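Local coordinates for protein CSE3 (Thermus thermophilus, PDB 2Y8Y) that cleaves CRISPR repeat transcripts as an endoribonuclease to yield crRNA for defence against viruses and plasmids, and stays bound to the processed RNA, at residues A24-M29 / T156-R161; R47-L52 / P202-G207; L173-V178 / L206-L211. All coordinates share one frame; numbering follows the deposited sequence.

Interaction 1 (A24-M29 / T156-R161); sequences ANPYEM and TFLEVR. With nucleotides of chain B.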
loop_
_atom_site.group_PDB
_atom_site.type_symbol
_atom_site.label_atom_id
_atom_site.label_comp_id
_atom_site.label_asym_id
_atom_site.label_seq_id
_atom_site.Cartn_x
_atom_site.Cartn_y
_atom_site.Cartn_z
ATOM N N ALA A 24 9.393 12.091 7.524
ATOM C CA ALA A 24 10.761 11.612 7.687
ATOM C C ALA A 24 10.843 10.251 8.373
ATOM O O ALA A 24 11.880 9.591 8.319
ATOM C CB ALA A 24 11.599 12.636 8.446
ATOM N N ASN A 25 9.756 9.832 9.015
ATOM C CA ASN A 25 9.753 8.563 9.733
ATOM C C ASN A 25 8.414 7.857 9.608
ATOM O O ASN A 25 7.431 8.279 10.225
ATOM C CB ASN A 25 10.077 8.781 11.207
ATOM C CG ASN A 25 10.236 7.478 11.974
ATOM O OD1 ASN A 25 10.119 6.383 11.412
ATOM N ND2 ASN A 25 10.522 7.593 13.264
ATOM N N PRO A 26 8.375 6.775 8.815
ATOM C CA PRO A 26 7.111 6.060 8.594
ATOM C C PRO A 26 6.474 5.563 9.888
ATOM O O PRO A 26 5.253 5.414 9.961
ATOM C CB PRO A 26 7.521 4.859 7.734
ATOM C CG PRO A 26 8.798 5.261 7.092
ATOM C CD PRO A 26 9.491 6.193 8.047
ATOM N N TYR A 27 7.287 5.280 10.896
ATOM C CA TYR A 27 6.738 4.897 12.190
ATOM C C TYR A 27 5.845 6.000 12.771
ATOM O O TYR A 27 4.771 5.728 13.305
ATOM C CB TYR A 27 7.858 4.546 13.167
ATOM C CG TYR A 27 7.351 4.265 14.557
ATOM C CD1 TYR A 27 6.914 2.998 14.913
ATOM C CD2 TYR A 27 7.305 5.269 15.515
ATOM C CE1 TYR A 27 6.445 2.736 16.185
ATOM C CE2 TYR A 27 6.837 5.018 16.788
ATOM C CZ TYR A 27 6.408 3.751 17.119
ATOM O OH TYR A 27 5.942 3.497 18.387
ATOM N N GLU A 28 6.286 7.248 12.661
ATOM C CA GLU A 28 5.483 8.369 13.139
ATOM C C GLU A 28 4.246 8.583 12.271
ATOM O O GLU A 28 3.167 8.890 12.766
ATOM C CB GLU A 28 6.321 9.649 13.201
ATOM C CG GLU A 28 7.362 9.670 14.308
ATOM C CD GLU A 28 6.752 9.581 15.697
ATOM O OE1 GLU A 28 5.557 9.911 15.858
ATOM O OE2 GLU A 28 7.469 9.173 16.632
ATOM N N MET A 29 4.406 8.429 10.964
ATOM C CA MET A 29 3.258 8.544 10.075
ATOM C C MET A 29 2.181 7.538 10.473
ATOM O O MET A 29 1.000 7.864 10.517
ATOM C CB MET A 29 3.676 8.329 8.628
ATOM C CG MET A 29 2.533 8.451 7.634
ATOM S SD MET A 29 2.014 10.174 7.459
ATOM C CE MET A 29 3.394 10.833 6.522
ATOM N N THR A 156 14.461 1.557 -3.162
ATOM C CA THR A 156 15.168 2.345 -2.158
ATOM C C THR A 156 14.972 1.719 -0.780
ATOM O O THR A 156 14.507 0.584 -0.670
ATOM C CB THR A 156 14.712 3.815 -2.196
ATOM O OG1 THR A 156 15.571 4.616 -1.374
ATOM C CG2 THR A 156 13.274 3.965 -1.724
ATOM N N PHE A 157 15.362 2.439 0.267
ATOM C CA PHE A 157 15.156 1.959 1.627
ATOM C C PHE A 157 14.385 2.991 2.437
ATOM O O PHE A 157 14.612 4.192 2.295
ATOM C CB PHE A 157 16.499 1.637 2.301
ATOM C CG PHE A 157 17.160 0.399 1.762
ATOM C CD1 PHE A 157 18.010 0.467 0.672
ATOM C CD2 PHE A 157 16.908 -0.837 2.327
ATOM C CE1 PHE A 157 18.604 -0.678 0.170
ATOM C CE2 PHE A 157 17.499 -1.981 1.830
ATOM C CZ PHE A 157 18.346 -1.900 0.749
ATOM N N LEU A 158 13.458 2.526 3.258
ATOM C CA LEU A 158 12.835 3.392 4.244
ATOM C C LEU A 158 13.711 3.349 5.478
ATOM O O LEU A 158 14.141 2.277 5.894
ATOM C CB LEU A 158 11.441 2.887 4.613
ATOM C CG LEU A 158 10.441 2.672 3.474
ATOM C CD1 LEU A 158 9.106 2.253 4.048
ATOM C CD2 LEU A 158 10.302 3.930 2.652
ATOM N N GLU A 159 13.979 4.511 6.062
ATOM C CA GLU A 159 14.723 4.573 7.310
ATOM C C GLU A 159 13.723 4.644 8.452
ATOM O O GLU A 159 13.051 5.657 8.638
ATOM C CB GLU A 159 15.639 5.793 7.327
ATOM C CG GLU A 159 16.483 5.949 6.067
ATOM C CD GLU A 159 17.466 4.810 5.873
ATOM O OE1 GLU A 159 17.900 4.222 6.885
ATOM O OE2 GLU A 159 17.804 4.502 4.708
ATOM N N VAL A 160 13.622 3.563 9.212
ATOM C CA VAL A 160 12.603 3.470 10.245
ATOM C C VAL A 160 13.212 3.408 11.638
ATOM O O VAL A 160 14.115 2.615 11.903
ATOM C CB VAL A 160 11.709 2.240 10.031
ATOM C CG1 VAL A 160 10.548 2.258 11.021
ATOM C CG2 VAL A 160 11.197 2.199 8.600
ATOM N N ARG A 161 12.709 4.254 12.530
ATOM C CA ARG A 161 13.156 4.254 13.916
ATOM C C ARG A 161 11.973 4.018 14.852
ATOM O O ARG A 161 11.044 4.826 14.911
ATOM C CB ARG A 161 13.887 5.561 14.239
ATOM C CG ARG A 161 15.152 5.751 13.407
ATOM C CD ARG A 161 15.545 7.213 13.256
ATOM N NE ARG A 161 16.591 7.613 14.193
ATOM C CZ ARG A 161 16.394 8.410 15.239
ATOM N NH1 ARG A 161 15.185 8.897 15.485
ATOM N NH2 ARG A 161 17.406 8.722 16.037
ATOM P P A B 18 3.913 -0.187 15.632
ATOM O OP1 A B 18 4.607 0.065 14.357
ATOM O OP2 A B 18 4.723 -0.413 16.857
ATOM O "O5'" A B 18 2.848 0.968 15.889
ATOM C "C5'" A B 18 2.149 1.074 17.121
ATOM C "C4'" A B 18 1.576 2.456 17.298
ATOM O "O4'" A B 18 0.498 2.674 16.347
ATOM C "C3'" A B 18 0.929 2.751 18.639
ATOM O "O3'" A B 18 1.865 3.029 19.664
ATOM C "C2'" A B 18 0.021 3.925 18.304
ATOM O "O2'" A B 18 0.771 5.126 18.178
ATOM C "C1'" A B 18 -0.481 3.519 16.920
ATOM N N9 A B 18 -1.751 2.777 17.007
ATOM C C8 A B 18 -1.983 1.434 16.836
ATOM N N7 A B 18 -3.243 1.095 16.997
ATOM C C5 A B 18 -3.875 2.294 17.311
ATOM C C6 A B 18 -5.213 2.631 17.600
ATOM N N6 A B 18 -6.213 1.747 17.633
ATOM N N1 A B 18 -5.493 3.926 17.858
ATOM C C2 A B 18 -4.502 4.825 17.834
ATOM N N3 A B 18 -3.212 4.628 17.574
ATOM C C4 A B 18 -2.965 3.334 17.320
HETATM O O HOH W 1 13.204 7.721 10.585
#

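Interaction 2 (R47-L52 / P202-G207); sequences RLLWRL and PGKALG. With nucleotides of chain B.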
loop_
_atom_site.group_PDB
_atom_site.type_symbol
_atom_site.label_atom_id
_atom_site.label_comp_id
_atom_site.label_asym_id
_atom_site.label_seq_id
_atom_site.Cartn_x
_atom_site.Cartn_y
_atom_site.Cartn_z
ATOM N N ARG A 47 -7.874 -2.407 8.397
ATOM C CA ARG A 47 -6.550 -2.630 7.829
ATOM C C ARG A 47 -6.141 -1.311 7.197
ATOM O O ARG A 47 -6.416 -1.052 6.028
ATOM C CB ARG A 47 -6.582 -3.755 6.789
ATOM C CG ARG A 47 -5.273 -3.932 5.975
ATOM C CD ARG A 47 -4.070 -4.366 6.837
ATOM N NE ARG A 47 -3.317 -3.239 7.372
ATOM C CZ ARG A 47 -2.291 -3.360 8.202
ATOM N NH1 ARG A 47 -1.917 -4.576 8.579
ATOM N NH2 ARG A 47 -1.649 -2.289 8.646
ATOM N N LEU A 48 -5.486 -0.470 7.987
ATOM C CA LEU A 48 -5.006 0.804 7.501
ATOM C C LEU A 48 -3.835 0.554 6.542
ATOM O O LEU A 48 -2.898 -0.175 6.897
ATOM C CB LEU A 48 -4.534 1.616 8.700
ATOM C CG LEU A 48 -3.757 2.886 8.407
ATOM C CD1 LEU A 48 -4.688 3.852 7.727
ATOM C CD2 LEU A 48 -3.206 3.435 9.708
ATOM N N LEU A 49 -3.899 1.138 5.343
ATOM C CA LEU A 49 -2.789 1.102 4.383
ATOM C C LEU A 49 -2.553 2.507 3.855
ATOM O O LEU A 49 -3.481 3.313 3.772
ATOM C CB LEU A 49 -3.116 0.174 3.215
ATOM C CG LEU A 49 -3.374 -1.289 3.550
ATOM C CD1 LEU A 49 -3.927 -2.035 2.341
ATOM C CD2 LEU A 49 -2.088 -1.940 4.042
ATOM N N TRP A 50 -1.322 2.817 3.482
ATOM C CA TRP A 50 -1.043 4.104 2.882
ATOM C C TRP A 50 0.151 4.035 1.953
ATOM O O TRP A 50 0.910 3.072 1.976
ATOM C CB TRP A 50 -0.853 5.192 3.948
ATOM C CG TRP A 50 0.530 5.347 4.506
ATOM C CD1 TRP A 50 1.532 6.139 4.010
ATOM C CD2 TRP A 50 1.041 4.767 5.704
ATOM N NE1 TRP A 50 2.639 6.056 4.805
ATOM C CE2 TRP A 50 2.362 5.221 5.855
ATOM C CE3 TRP A 50 0.519 3.888 6.653
ATOM C CZ2 TRP A 50 3.174 4.831 6.923
ATOM C CZ3 TRP A 50 1.324 3.506 7.715
ATOM C CH2 TRP A 50 2.634 3.979 7.839
ATOM N N ARG A 51 0.270 5.037 1.094
ATOM C CA ARG A 51 1.464 5.213 0.274
ATOM C C ARG A 51 1.821 6.685 0.227
ATOM O O ARG A 51 0.953 7.535 -0.018
ATOM C CB ARG A 51 1.234 4.692 -1.145
ATOM C CG ARG A 51 2.457 4.863 -2.063
ATOM C CD ARG A 51 2.299 4.195 -3.434
ATOM N NE ARG A 51 1.147 4.713 -4.182
ATOM C CZ ARG A 51 0.013 4.049 -4.411
ATOM N NH1 ARG A 51 -0.181 2.809 -3.967
ATOM N NH2 ARG A 51 -0.958 4.640 -5.100
ATOM N N LEU A 52 3.092 6.990 0.480
ATOM C CA LEU A 52 3.626 8.322 0.227
ATOM C C LEU A 52 4.008 8.376 -1.234
ATOM O O LEU A 52 4.896 7.632 -1.678
ATOM C CB LEU A 52 4.849 8.601 1.104
ATOM C CG LEU A 52 5.595 9.901 0.798
ATOM C CD1 LEU A 52 4.661 11.103 0.886
ATOM C CD2 LEU A 52 6.770 10.075 1.747
ATOM N N PRO A 202 4.875 -7.417 3.501
ATOM C CA PRO A 202 5.205 -6.819 4.791
ATOM C C PRO A 202 5.362 -5.300 4.731
ATOM O O PRO A 202 5.349 -4.702 3.653
ATOM C CB PRO A 202 6.516 -7.518 5.193
ATOM C CG PRO A 202 7.052 -8.149 3.954
ATOM C CD PRO A 202 5.975 -8.204 2.915
ATOM N N GLY A 203 5.491 -4.683 5.901
ATOM C CA GLY A 203 5.661 -3.240 5.979
ATOM C C GLY A 203 4.380 -2.431 5.892
ATOM O O GLY A 203 4.432 -1.237 5.592
ATOM N N LYS A 204 3.233 -3.059 6.140
ATOM C CA LYS A 204 1.952 -2.352 6.032
ATOM C C LYS A 204 1.845 -1.187 7.016
ATOM O O LYS A 204 1.139 -0.200 6.750
ATOM C CB LYS A 204 0.776 -3.324 6.200
ATOM C CG LYS A 204 0.654 -4.287 5.048
ATOM C CD LYS A 204 -0.520 -5.231 5.269
ATOM C CE LYS A 204 -0.591 -6.331 4.228
ATOM N NZ LYS A 204 0.382 -7.447 4.471
ATOM N N ALA A 205 2.539 -1.281 8.142
ATOM C CA ALA A 205 2.540 -0.190 9.115
ATOM C C ALA A 205 3.652 0.825 8.835
ATOM O O ALA A 205 4.014 1.627 9.714
ATOM C CB ALA A 205 2.671 -0.745 10.532
ATOM N N LEU A 206 4.205 0.778 7.621
ATOM C CA LEU A 206 5.267 1.695 7.224
ATOM C C LEU A 206 5.001 2.324 5.868
ATOM O O LEU A 206 5.890 2.944 5.293
ATOM C CB LEU A 206 6.605 0.954 7.150
ATOM C CG LEU A 206 7.113 0.323 8.440
ATOM C CD1 LEU A 206 8.338 -0.525 8.134
ATOM C CD2 LEU A 206 7.428 1.391 9.481
ATOM N N GLY A 207 3.794 2.150 5.338
ATOM C CA GLY A 207 3.465 2.731 4.051
ATOM C C GLY A 207 3.852 1.854 2.870
ATOM O O GLY A 207 4.039 2.339 1.751
ATOM P P G B 16 -1.276 -8.127 7.980
ATOM O OP1 G B 16 -2.381 -7.188 7.675
ATOM O OP2 G B 16 -0.077 -8.144 7.093
ATOM O "O5'" G B 16 -0.797 -7.945 9.480
ATOM C "C5'" G B 16 -1.729 -7.880 10.545
ATOM C "C4'" G B 16 -1.031 -7.741 11.874
ATOM O "O4'" G B 16 -0.122 -8.852 12.080
ATOM C "C3'" G B 16 -0.140 -6.519 12.046
ATOM O "O3'" G B 16 -0.874 -5.341 12.307
ATOM C "C2'" G B 16 0.754 -6.948 13.198
ATOM O "O2'" G B 16 0.047 -6.890 14.428
ATOM C "C1'" G B 16 0.991 -8.412 12.847
ATOM N N9 G B 16 2.218 -8.571 12.047
ATOM C C8 G B 16 2.337 -8.763 10.689
ATOM N N7 G B 16 3.588 -8.834 10.315
ATOM C C5 G B 16 4.324 -8.660 11.484
ATOM C C6 G B 16 5.726 -8.642 11.695
ATOM O O6 G B 16 6.642 -8.780 10.869
ATOM N N1 G B 16 6.038 -8.445 13.032
ATOM C C2 G B 16 5.120 -8.297 14.043
ATOM N N2 G B 16 5.617 -8.118 15.282
ATOM N N3 G B 16 3.807 -8.310 13.856
ATOM C C4 G B 16 3.486 -8.500 12.562
ATOM P P DG B 17 -0.309 -3.895 11.880
ATOM O OP1 DG B 17 -1.324 -2.899 12.260
ATOM O OP2 DG B 17 0.137 -3.960 10.474
ATOM O "O5'" DG B 17 1.018 -3.710 12.759
ATOM C "C5'" DG B 17 0.999 -3.646 14.172
ATOM C "C4'" DG B 17 2.390 -3.697 14.766
ATOM O "O4'" DG B 17 3.125 -4.859 14.302
ATOM C "C3'" DG B 17 3.351 -2.529 14.562
ATOM O "O3'" DG B 17 2.985 -1.486 15.439
ATOM C "C2'" DG B 17 4.684 -3.176 14.944
ATOM C "C1'" DG B 17 4.507 -4.607 14.436
ATOM N N9 DG B 17 5.249 -4.935 13.205
ATOM C C8 DG B 17 4.757 -5.150 11.941
ATOM N N7 DG B 17 5.700 -5.450 11.078
ATOM C C5 DG B 17 6.877 -5.422 11.826
ATOM C C6 DG B 17 8.227 -5.649 11.447
ATOM O O6 DG B 17 8.682 -5.941 10.341
ATOM N N1 DG B 17 9.099 -5.527 12.526
ATOM C C2 DG B 17 8.720 -5.214 13.808
ATOM N N2 DG B 17 9.711 -5.134 14.717
ATOM N N3 DG B 17 7.466 -4.999 14.177
ATOM C C4 DG B 17 6.608 -5.113 13.138
HETATM O O HOH W 2 -0.847 0.798 8.508
HETATM O O HOH W 3 0.651 0.800 4.293
HETATM O O HOH W 4 5.001 4.823 1.224
#

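Interaction 3 (L173-V178 / L206-L211); sequences LQVQAV and LGLGLL. With nucleotides of chain B.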
loop_
_atom_site.group_PDB
_atom_site.type_symbol
_atom_site.label_atom_id
_atom_site.label_comp_id
_atom_site.label_asym_id
_atom_site.label_seq_id
_atom_site.Cartn_x
_atom_site.Cartn_y
_atom_site.Cartn_z
ATOM N N LEU A 173 16.236 0.816 11.596
ATOM C CA LEU A 173 16.081 -0.305 10.681
ATOM C C LEU A 173 15.843 0.201 9.265
ATOM O O LEU A 173 15.145 1.193 9.055
ATOM C CB LEU A 173 14.933 -1.214 11.119
ATOM C CG LEU A 173 14.740 -2.490 10.294
ATOM C CD1 LEU A 173 16.032 -3.302 10.224
ATOM C CD2 LEU A 173 13.605 -3.326 10.860
ATOM N N GLN A 174 16.436 -0.486 8.297
ATOM C CA GLN A 174 16.240 -0.145 6.898
ATOM C C GLN A 174 15.344 -1.173 6.234
ATOM O O GLN A 174 15.596 -2.370 6.304
ATOM C CB GLN A 174 17.578 -0.058 6.176
ATOM C CG GLN A 174 18.423 1.111 6.636
ATOM C CD GLN A 174 19.901 0.857 6.464
ATOM O OE1 GLN A 174 20.361 -0.285 6.537
ATOM N NE2 GLN A 174 20.658 1.920 6.237
ATOM N N VAL A 175 14.283 -0.689 5.603
ATOM C CA VAL A 175 13.297 -1.557 4.976
ATOM C C VAL A 175 13.299 -1.289 3.485
ATOM O O VAL A 175 13.058 -0.167 3.055
ATOM C CB VAL A 175 11.894 -1.297 5.548
ATOM C CG1 VAL A 175 10.865 -2.188 4.870
ATOM C CG2 VAL A 175 11.903 -1.502 7.056
ATOM N N GLN A 176 13.596 -2.315 2.697
ATOM C CA GLN A 176 13.635 -2.143 1.250
ATOM C C GLN A 176 12.245 -1.874 0.685
ATOM O O GLN A 176 11.289 -2.609 0.953
ATOM C CB GLN A 176 14.294 -3.356 0.577
ATOM C CG GLN A 176 14.477 -3.123 -0.900
ATOM C CD GLN A 176 15.408 -4.094 -1.559
ATOM O OE1 GLN A 176 15.817 -5.098 -0.974
ATOM N NE2 GLN A 176 15.768 -3.786 -2.789
ATOM N N ALA A 177 12.140 -0.809 -0.104
ATOM C CA ALA A 177 10.864 -0.388 -0.659
ATOM C C ALA A 177 10.976 -0.360 -2.174
ATOM O O ALA A 177 11.752 0.418 -2.738
ATOM C CB ALA A 177 10.495 0.987 -0.122
ATOM N N VAL A 178 10.195 -1.216 -2.822
ATOM C CA VAL A 178 10.237 -1.380 -4.260
ATOM C C VAL A 178 8.904 -0.900 -4.817
ATOM O O VAL A 178 7.842 -1.427 -4.440
ATOM C CB VAL A 178 10.451 -2.862 -4.618
ATOM C CG1 VAL A 178 10.502 -3.049 -6.124
ATOM C CG2 VAL A 178 11.724 -3.370 -3.992
ATOM N N LEU A 206 4.205 0.778 7.621
ATOM C CA LEU A 206 5.267 1.695 7.224
ATOM C C LEU A 206 5.001 2.324 5.868
ATOM O O LEU A 206 5.890 2.944 5.293
ATOM C CB LEU A 206 6.605 0.954 7.150
ATOM C CG LEU A 206 7.113 0.323 8.440
ATOM C CD1 LEU A 206 8.338 -0.525 8.134
ATOM C CD2 LEU A 206 7.428 1.391 9.481
ATOM N N GLY A 207 3.794 2.150 5.338
ATOM C CA GLY A 207 3.465 2.731 4.051
ATOM C C GLY A 207 3.852 1.854 2.870
ATOM O O GLY A 207 4.039 2.339 1.751
ATOM N N LEU A 208 3.935 0.551 3.116
ATOM C CA LEU A 208 4.114 -0.416 2.044
ATOM C C LEU A 208 2.873 -1.297 1.980
ATOM O O LEU A 208 2.089 -1.352 2.935
ATOM C CB LEU A 208 5.382 -1.259 2.276
ATOM C CG LEU A 208 6.651 -0.417 2.402
ATOM C CD1 LEU A 208 7.825 -1.347 2.714
ATOM C CD2 LEU A 208 6.896 0.357 1.111
ATOM N N GLY A 209 2.693 -1.962 0.854
ATOM C CA GLY A 209 1.664 -2.970 0.723
ATOM C C GLY A 209 0.343 -2.508 0.140
ATOM O O GLY A 209 -0.529 -3.339 -0.104
ATOM N N LEU A 210 0.180 -1.208 -0.111
ATOM C CA LEU A 210 -1.080 -0.749 -0.703
ATOM C C LEU A 210 -1.109 -1.039 -2.202
ATOM O O LEU A 210 -0.403 -0.386 -2.990
ATOM C CB LEU A 210 -1.300 0.745 -0.446
ATOM C CG LEU A 210 -2.558 1.364 -1.088
ATOM C CD1 LEU A 210 -3.821 0.619 -0.686
ATOM C CD2 LEU A 210 -2.642 2.847 -0.702
ATOM N N LEU A 211 -1.902 -2.025 -2.602
ATOM C CA LEU A 211 -2.077 -2.288 -4.027
ATOM C C LEU A 211 -3.205 -1.397 -4.505
ATOM O O LEU A 211 -4.352 -1.535 -4.061
ATOM C CB LEU A 211 -2.401 -3.759 -4.291
ATOM C CG LEU A 211 -2.740 -4.136 -5.732
ATOM C CD1 LEU A 211 -1.577 -3.872 -6.677
ATOM C CD2 LEU A 211 -3.100 -5.600 -5.805
ATOM P P C B 2 17.742 -9.817 11.398
ATOM O OP1 C B 2 18.446 -10.589 12.452
ATOM O OP2 C B 2 16.510 -10.388 10.803
ATOM O "O5'" C B 2 17.462 -8.339 11.904
ATOM C "C5'" C B 2 18.045 -7.868 13.105
ATOM C "C4'" C B 2 17.010 -7.310 14.047
ATOM O "O4'" C B 2 16.327 -6.189 13.429
ATOM C "C3'" C B 2 15.871 -8.239 14.438
ATOM O "O3'" C B 2 16.236 -9.196 15.410
ATOM C "C2'" C B 2 14.826 -7.251 14.924
ATOM O "O2'" C B 2 15.193 -6.733 16.195
ATOM C "C1'" C B 2 14.990 -6.140 13.892
ATOM N N1 C B 2 14.081 -6.321 12.739
ATOM C C2 C B 2 12.762 -5.898 12.898
ATOM O O2 C B 2 12.430 -5.400 13.986
ATOM N N3 C B 2 11.890 -6.045 11.873
ATOM C C4 C B 2 12.300 -6.590 10.723
ATOM N N4 C B 2 11.413 -6.714 9.727
ATOM C C5 C B 2 13.647 -7.034 10.534
ATOM C C6 C B 2 14.498 -6.883 11.564
#

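Interaction 1 (A24-M29 / T156-R161)
Glu159 O accepts from a water at 2.8 Å, and the same water donates to Ala24 O, tying two carbonyl oxygens that could not bond each other directly. The one direct hydrogen bond between residues 24-29 and 156-161 comes from Asn25: ND2 donates to Arg161 O over 3.3 Å, nearly straight at 174°, the acceptor lying in the plane of the amide and using a lone pair of its carbonyl. The other end of that amide caps helix 26-34, for OD1 takes the N-H of Tyr27 at 3.1 Å, the donor lying well above the carbonyl plane. With CG anti to the backbone N (chi1 -174°), the N-cap side chain can reach both partners. Beside it the Pro26 ring lies across Val160, CG to CG2 4.2 Å, while its CD rests against Glu159 O. Tyr27 sets CB 3.6 Å from Arg161 O, and its ring continues toward the RNA, where OP2 of A18 of chain B lies in the ring plane, 3.7 Å from CE1. Tyr27 OH makes a weak hydrogen bond to Arg31. Tyr27 is inferred to stabilise the transition state; one Asn25 amide thus both caps the helix that carries this residue and ties it to Arg161, just past the end of strand 150-160, which probably helps to place the phenol beside the RNA backbone.

Interaction 2 (R47-L52 / P202-G207)
The glycine-rich loop near the C-terminus, a hallmark of the Cas6 and wider RAMP proteins, here closes over strand 49-52 and faces the RNA backbone. Its Gly207 lies flat on the Trp50 indole: CA sits 3.5 Å from the centroid of the five-membered ring, 19° off the normal, a CH-pi contact. The peptide before it continues across the six-membered ring, Gly207 N reaching 3.2 Å from CZ2, while Ala205 O comes up at the ring edge beside CH2. Met29, His30 and Leu33 of helix 26-34 also touch the indole. Main-chain polar groups of the two segments are bridged by water: one water donates to both Leu48 O and Lys204 O, a second accepts from Trp50 N and also donates to Lys204 O, and a third links Leu52 N to Gly207 O. Leu48 O is gripped as well by Arg47, whose NE and NH2 approach it side-on at 3.1 and 3.0 Å and so fix the turn of the guanidinium plane. Lys204 CB lies over one face of that group, and the two side chains cross at about a right angle; Leu49 CD2 packs alongside the lysine, 3.7 Å from CG. Arg47 NH1 then binds two successive phosphates, OP1 of G16 of chain B at 2.8 Å and OP2 of DG17 of chain B at 2.9 Å, with NH2 adding a second bond to the latter. Turned by its bend at chi4 (78°), Lys204 NZ meets OP2 of G16 of chain B and also donates to Gly201 O. Arg47 and Lys204, one from each segment, converge on the G16 phosphate of chain B, so the fit of loop against strand probably forms part of RNA binding.

Interaction 3 (L173-V178 / L206-L211)
Val175 divides its two methyls between two leucines of the loop 206-211. CG2 meets Leu206 CD1 at 3.9 Å, the side chains meeting at a slant, whereas CG1 lies 3.8 Å from Leu208 CD1, the valine and leucine running past one another in opposite directions. Leu208 brings its second branch to the next inward-facing residue of the strand, CD2 resting 3.9 Å from Ala177 CB. Its fork therefore spans from Val175 to Ala177, CD1 also lying near the intervening Gln176 O. A first torsion that puts CG anti to the carbonyl carbon (chi1 -57°) carries both methyls of Leu208 toward the strand. The side-chain contacts are apolar and the interface is small, 164 Å² in all; the backbones stay apart, with Ala177 CA and Leu208 CA 7.3 Å from each other. In a second shell, alternation along the strand turns Val175 and Ala177 to the loop and Gln176 to the other side of the sheet. Gly207 and Gly209 flank Leu208 at positive phi (86° and 95°), conformations that favour glycine. At the strand's start Leu173 reaches the RNA, CD2 lying over the base of C2 of chain B at 3.4 Å from N3. Further out, Gln176 O accepts a hydrogen bond from Asn106 ND2, and Asn106 also touches Val175 and Leu208. Strand 173-186 lies between 150-160 and 98-110 here: Val175 pairs with Leu158 and Val178 with Ala105, while Leu206 also reaches Val160. A backbone hydrogen bond joins Gly209 to Arg104, which docks the loop on strand 98-110 just before the chain enters strand 211-214.

The three contacts cluster where the two antiparallel sheets of this ferredoxin-like protein meet, their centres 7 to 11 Å apart. Interaction 1 joins helix 26-34 to strand 150-160, and interaction 3 continues into the same sheet, since 150-160 and 173-186 are neighbouring strands. Interactions 2 and 3 share Leu206 and Gly207, so the glycine-rich loop touches strand 49-52 on the one hand and strand 173-186 on the other. The segments of interactions 1 and 2 alternate along the chain, whereas interaction 1 closes before interaction 3 opens. Leu206 O packs against Pro26 and Leu158. This arrangement probably lets the loop, the helix carrying Tyr27 and both sheets be placed together beside the bound RNA.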